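Local atomic coordinates of necrotic enteritis toxin B (Clostridium perfringens, PDB entry 4I0N), a protein that is a pore-forming toxin with the alpha-hemolysin fold, which probably assembles, like its relatives, into a membrane-spanning beta-barrel pore in host cells. Residues Ile147-Arg159 / Ala166-Gly178. Residues are numbered along the deposited sequence; the frame is centred on the assembly and turned at random.
Sequences ISYEQPDFRTIQR and ASWDIKFVETKDG
Y149 and Q151 face I170 through their polar ends, Y149 OH lying 4.3 Å from I170 CG1. D153, at positive phi in the type II turn Q151-F154, offers its backbone O to V173 N (2.8 Å), while two waters link its carboxylate to E174 O and K176 N. F154 begins the strand; the edge of the F172 ring points at its face, planes at 80°, and F172 CA sits over the same ring, a CH-pi contact, two flat apolar rings suiting this buried place. R155 has CG between backbone N and carbonyl carbon (chi1 57°), and a bend at chi3 (48°) turns one guanidinium face over V173 CG2; its long stem covers the valine while NE pairs with D110. T156 OG1 links Y149 and Q151, accepting from Y149 OH and donating to Q151 OE1, a double role that suits a hydroxyl among buried polar groups. R155 and I157 each exchange two backbone hydrogen bonds, with K171 and D169 respectively. Q158 lays its flat amide beside the W168 indole, NE2 3.4 Å from CZ2; S103 bonds that nitrogen. R159 is long enough to reach S167 OG from NH1 (2.8 Å), an oxygen also bonded to N88, with a long salt bridge to D169, whose OD1 also pairs with R86. Strands 154-162 and 165-172 thus form a beta hairpin, flanked by strands 108-109 and 76-92, with F154 and I170 packing on helix 214-217.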
# COMPACT_ATOMS: atom_id res chain seq x y z
N ILE A 147 4.19 -7.87 9.02
CA ILE A 147 3.88 -6.55 8.48
C ILE A 147 3.14 -5.71 9.52
O ILE A 147 2.49 -6.25 10.42
CB ILE A 147 3.02 -6.60 7.19
CG1 ILE A 147 1.64 -7.20 7.51
CG2 ILE A 147 3.76 -7.36 6.08
CD1 ILE A 147 0.57 -6.86 6.48
N SER A 148 3.23 -4.40 9.37
CA SER A 148 2.58 -3.47 10.28
C SER A 148 2.43 -2.13 9.59
O SER A 148 3.41 -1.57 9.08
CB SER A 148 3.44 -3.27 11.55
OG SER A 148 2.90 -2.23 12.36
N TYR A 149 1.21 -1.62 9.57
CA TYR A 149 0.99 -0.23 9.18
C TYR A 149 -0.29 0.32 9.77
O TYR A 149 -1.13 -0.44 10.24
CB TYR A 149 1.00 -0.05 7.65
CG TYR A 149 -0.08 -0.77 6.88
CD1 TYR A 149 -1.38 -0.20 6.74
CD2 TYR A 149 0.17 -2.00 6.30
CE1 TYR A 149 -2.36 -0.86 5.97
CE2 TYR A 149 -0.82 -2.68 5.55
CZ TYR A 149 -2.07 -2.10 5.40
OH TYR A 149 -3.03 -2.77 4.66
N GLU A 150 -0.40 1.64 9.79
CA GLU A 150 -1.63 2.27 10.24
C GLU A 150 -2.41 2.89 9.06
O GLU A 150 -1.82 3.34 8.05
CB GLU A 150 -1.35 3.31 11.34
CG GLU A 150 -0.63 4.54 10.84
CD GLU A 150 -0.44 5.59 11.91
OE1 GLU A 150 -1.12 5.53 12.97
OE2 GLU A 150 0.40 6.48 11.68
N GLN A 151 -3.73 2.90 9.18
CA GLN A 151 -4.59 3.44 8.12
C GLN A 151 -5.79 4.21 8.69
O GLN A 151 -6.92 3.97 8.29
CB GLN A 151 -5.05 2.31 7.18
CG GLN A 151 -5.81 1.20 7.94
CD GLN A 151 -6.38 0.12 7.03
OE1 GLN A 151 -6.15 0.13 5.83
NE2 GLN A 151 -7.12 -0.83 7.61
N PRO A 152 -5.55 5.16 9.62
CA PRO A 152 -6.71 5.88 10.21
C PRO A 152 -7.65 6.45 9.14
O PRO A 152 -7.18 7.09 8.19
CB PRO A 152 -6.07 7.01 11.03
CG PRO A 152 -4.67 7.14 10.44
CD PRO A 152 -4.28 5.72 10.09
N ASP A 153 -8.95 6.18 9.31
CA ASP A 153 -10.04 6.62 8.41
C ASP A 153 -10.13 5.89 7.07
O ASP A 153 -11.00 6.25 6.26
CB ASP A 153 -9.98 8.13 8.12
CG ASP A 153 -10.17 8.98 9.37
OD1 ASP A 153 -10.59 8.47 10.44
OD2 ASP A 153 -9.91 10.19 9.27
N PHE A 154 -9.27 4.88 6.86
CA PHE A 154 -9.22 4.11 5.62
C PHE A 154 -9.42 2.63 5.94
O PHE A 154 -9.40 2.24 7.13
CB PHE A 154 -7.87 4.29 4.90
CG PHE A 154 -7.71 5.60 4.18
CD1 PHE A 154 -7.57 5.62 2.79
CD2 PHE A 154 -7.62 6.80 4.90
CE1 PHE A 154 -7.37 6.87 2.11
CE2 PHE A 154 -7.43 8.04 4.26
CZ PHE A 154 -7.31 8.07 2.84
N ARG A 155 -9.65 1.82 4.90
CA ARG A 155 -9.65 0.36 5.04
C ARG A 155 -8.77 -0.25 3.96
O ARG A 155 -8.51 0.40 2.94
CB ARG A 155 -11.08 -0.20 4.90
CG ARG A 155 -11.76 0.17 3.60
CD ARG A 155 -13.02 -0.70 3.35
NE ARG A 155 -13.88 -0.78 4.52
CZ ARG A 155 -15.00 -0.08 4.69
NH1 ARG A 155 -15.42 0.78 3.75
NH2 ARG A 155 -15.71 -0.23 5.81
N THR A 156 -8.32 -1.48 4.20
CA THR A 156 -7.51 -2.20 3.23
C THR A 156 -8.36 -3.31 2.62
O THR A 156 -8.99 -4.09 3.35
CB THR A 156 -6.30 -2.85 3.90
OG1 THR A 156 -5.44 -1.81 4.38
CG2 THR A 156 -5.53 -3.75 2.90
N ILE A 157 -8.41 -3.34 1.29
CA ILE A 157 -9.16 -4.38 0.57
C ILE A 157 -8.15 -5.10 -0.30
O ILE A 157 -7.56 -4.49 -1.20
CB ILE A 157 -10.27 -3.77 -0.32
CG1 ILE A 157 -11.23 -2.91 0.56
CG2 ILE A 157 -11.02 -4.86 -1.12
CD1 ILE A 157 -12.01 -1.87 -0.22
N GLN A 158 -7.90 -6.38 -0.04
CA GLN A 158 -7.07 -7.12 -1.00
C GLN A 158 -7.93 -7.46 -2.22
O GLN A 158 -8.83 -8.29 -2.14
CB GLN A 158 -6.43 -8.38 -0.41
CG GLN A 158 -5.43 -9.01 -1.42
CD GLN A 158 -4.60 -10.15 -0.85
OE1 GLN A 158 -5.13 -11.05 -0.19
NE2 GLN A 158 -3.29 -10.13 -1.13
N ARG A 159 -7.68 -6.77 -3.32
CA ARG A 159 -8.55 -6.83 -4.50
C ARG A 159 -8.13 -7.91 -5.49
O ARG A 159 -8.96 -8.39 -6.28
CB ARG A 159 -8.62 -5.47 -5.19
CG ARG A 159 -7.26 -4.82 -5.41
CD ARG A 159 -7.37 -3.47 -6.11
NE ARG A 159 -7.99 -3.59 -7.43
CZ ARG A 159 -7.35 -3.91 -8.55
NH1 ARG A 159 -6.05 -4.16 -8.55
NH2 ARG A 159 -8.03 -3.99 -9.69
N ALA A 166 -0.60 -9.64 -6.56
CA ALA A 166 -1.26 -9.37 -5.30
C ALA A 166 -1.54 -7.87 -5.35
O ALA A 166 -0.65 -7.08 -5.68
CB ALA A 166 -0.33 -9.68 -4.12
N SER A 167 -2.77 -7.49 -5.06
CA SER A 167 -3.13 -6.08 -5.14
C SER A 167 -4.02 -5.68 -3.98
O SER A 167 -4.86 -6.46 -3.56
CB SER A 167 -3.84 -5.80 -6.46
OG SER A 167 -4.21 -4.43 -6.52
N TRP A 168 -3.82 -4.46 -3.49
CA TRP A 168 -4.54 -3.93 -2.33
C TRP A 168 -4.99 -2.51 -2.61
O TRP A 168 -4.21 -1.70 -3.12
CB TRP A 168 -3.64 -3.87 -1.11
CG TRP A 168 -3.13 -5.20 -0.63
CD1 TRP A 168 -3.73 -6.01 0.30
CD2 TRP A 168 -1.93 -5.86 -1.04
NE1 TRP A 168 -2.96 -7.15 0.49
CE2 TRP A 168 -1.85 -7.08 -0.31
CE3 TRP A 168 -0.90 -5.53 -1.94
CZ2 TRP A 168 -0.77 -7.97 -0.44
CZ3 TRP A 168 0.16 -6.44 -2.10
CH2 TRP A 168 0.22 -7.63 -1.34
N ASP A 169 -6.25 -2.21 -2.29
CA ASP A 169 -6.72 -0.83 -2.23
C ASP A 169 -6.82 -0.42 -0.78
O ASP A 169 -7.43 -1.12 0.03
CB ASP A 169 -8.09 -0.70 -2.89
CG ASP A 169 -8.00 -0.57 -4.38
OD1 ASP A 169 -6.87 -0.46 -4.92
OD2 ASP A 169 -9.06 -0.58 -5.03
N ILE A 170 -6.20 0.70 -0.47
CA ILE A 170 -6.35 1.31 0.85
C ILE A 170 -7.24 2.52 0.58
O ILE A 170 -6.81 3.54 0.01
CB ILE A 170 -5.00 1.64 1.52
CG1 ILE A 170 -4.27 0.34 1.91
CG2 ILE A 170 -5.20 2.56 2.75
CD1 ILE A 170 -3.59 -0.37 0.77
N LYS A 171 -8.51 2.37 0.96
CA LYS A 171 -9.56 3.25 0.47
C LYS A 171 -10.21 4.01 1.62
O LYS A 171 -10.47 3.46 2.68
CB LYS A 171 -10.64 2.43 -0.28
CG LYS A 171 -11.73 3.27 -0.93
CD LYS A 171 -12.69 2.34 -1.73
CE LYS A 171 -13.88 3.11 -2.35
NZ LYS A 171 -13.48 4.10 -3.42
N PHE A 172 -10.50 5.27 1.38
CA PHE A 172 -11.06 6.12 2.40
C PHE A 172 -12.44 5.59 2.80
O PHE A 172 -13.23 5.14 1.94
CB PHE A 172 -11.19 7.54 1.85
CG PHE A 172 -11.79 8.51 2.83
CD1 PHE A 172 -11.04 8.98 3.90
CD2 PHE A 172 -13.11 8.95 2.67
CE1 PHE A 172 -11.60 9.88 4.82
CE2 PHE A 172 -13.68 9.83 3.57
CZ PHE A 172 -12.91 10.31 4.65
N VAL A 173 -12.72 5.65 4.10
CA VAL A 173 -14.00 5.21 4.63
C VAL A 173 -14.83 6.43 5.03
O VAL A 173 -15.85 6.71 4.39
CB VAL A 173 -13.83 4.26 5.85
CG1 VAL A 173 -15.19 3.92 6.45
CG2 VAL A 173 -13.10 2.96 5.44
N GLU A 174 -14.42 7.13 6.08
CA GLU A 174 -15.17 8.28 6.61
C GLU A 174 -14.28 9.07 7.57
O GLU A 174 -13.33 8.52 8.14
CB GLU A 174 -16.45 7.83 7.37
CG GLU A 174 -16.15 7.01 8.63
CD GLU A 174 -17.38 6.63 9.44
OE1 GLU A 174 -18.51 6.95 9.03
OE2 GLU A 174 -17.20 6.00 10.51
N THR A 175 -14.60 10.35 7.76
CA THR A 175 -13.90 11.12 8.79
C THR A 175 -14.43 10.71 10.17
O THR A 175 -15.44 10.01 10.29
CB THR A 175 -14.07 12.62 8.57
OG1 THR A 175 -15.43 12.97 8.82
CG2 THR A 175 -13.69 13.02 7.15
N LYS A 176 -13.74 11.14 11.23
CA LYS A 176 -14.23 10.92 12.60
C LYS A 176 -15.65 11.48 12.80
O LYS A 176 -16.42 10.91 13.58
CB LYS A 176 -13.26 11.53 13.63
CG LYS A 176 -13.21 13.06 13.58
CD LYS A 176 -12.29 13.66 14.66
CE LYS A 176 -11.83 15.06 14.24
NZ LYS A 176 -12.96 16.03 14.12
N ASP A 177 -16.00 12.55 12.08
CA ASP A 177 -17.35 13.15 12.15
C ASP A 177 -18.41 12.35 11.39
O ASP A 177 -19.59 12.71 11.41
CB ASP A 177 -17.32 14.57 11.59
CG ASP A 177 -16.49 15.52 12.44
OD1 ASP A 177 -16.60 15.51 13.68
OD2 ASP A 177 -15.73 16.30 11.85
N GLY A 178 -17.98 11.30 10.71
CA GLY A 178 -18.85 10.40 9.97
C GLY A 178 -19.21 10.85 8.57
O GLY A 178 -20.15 10.33 7.99
O HOH W 1 -11.12 11.98 10.80
O HOH W 2 -13.04 7.23 10.60
O HOH W 3 -13.99 2.36 1.59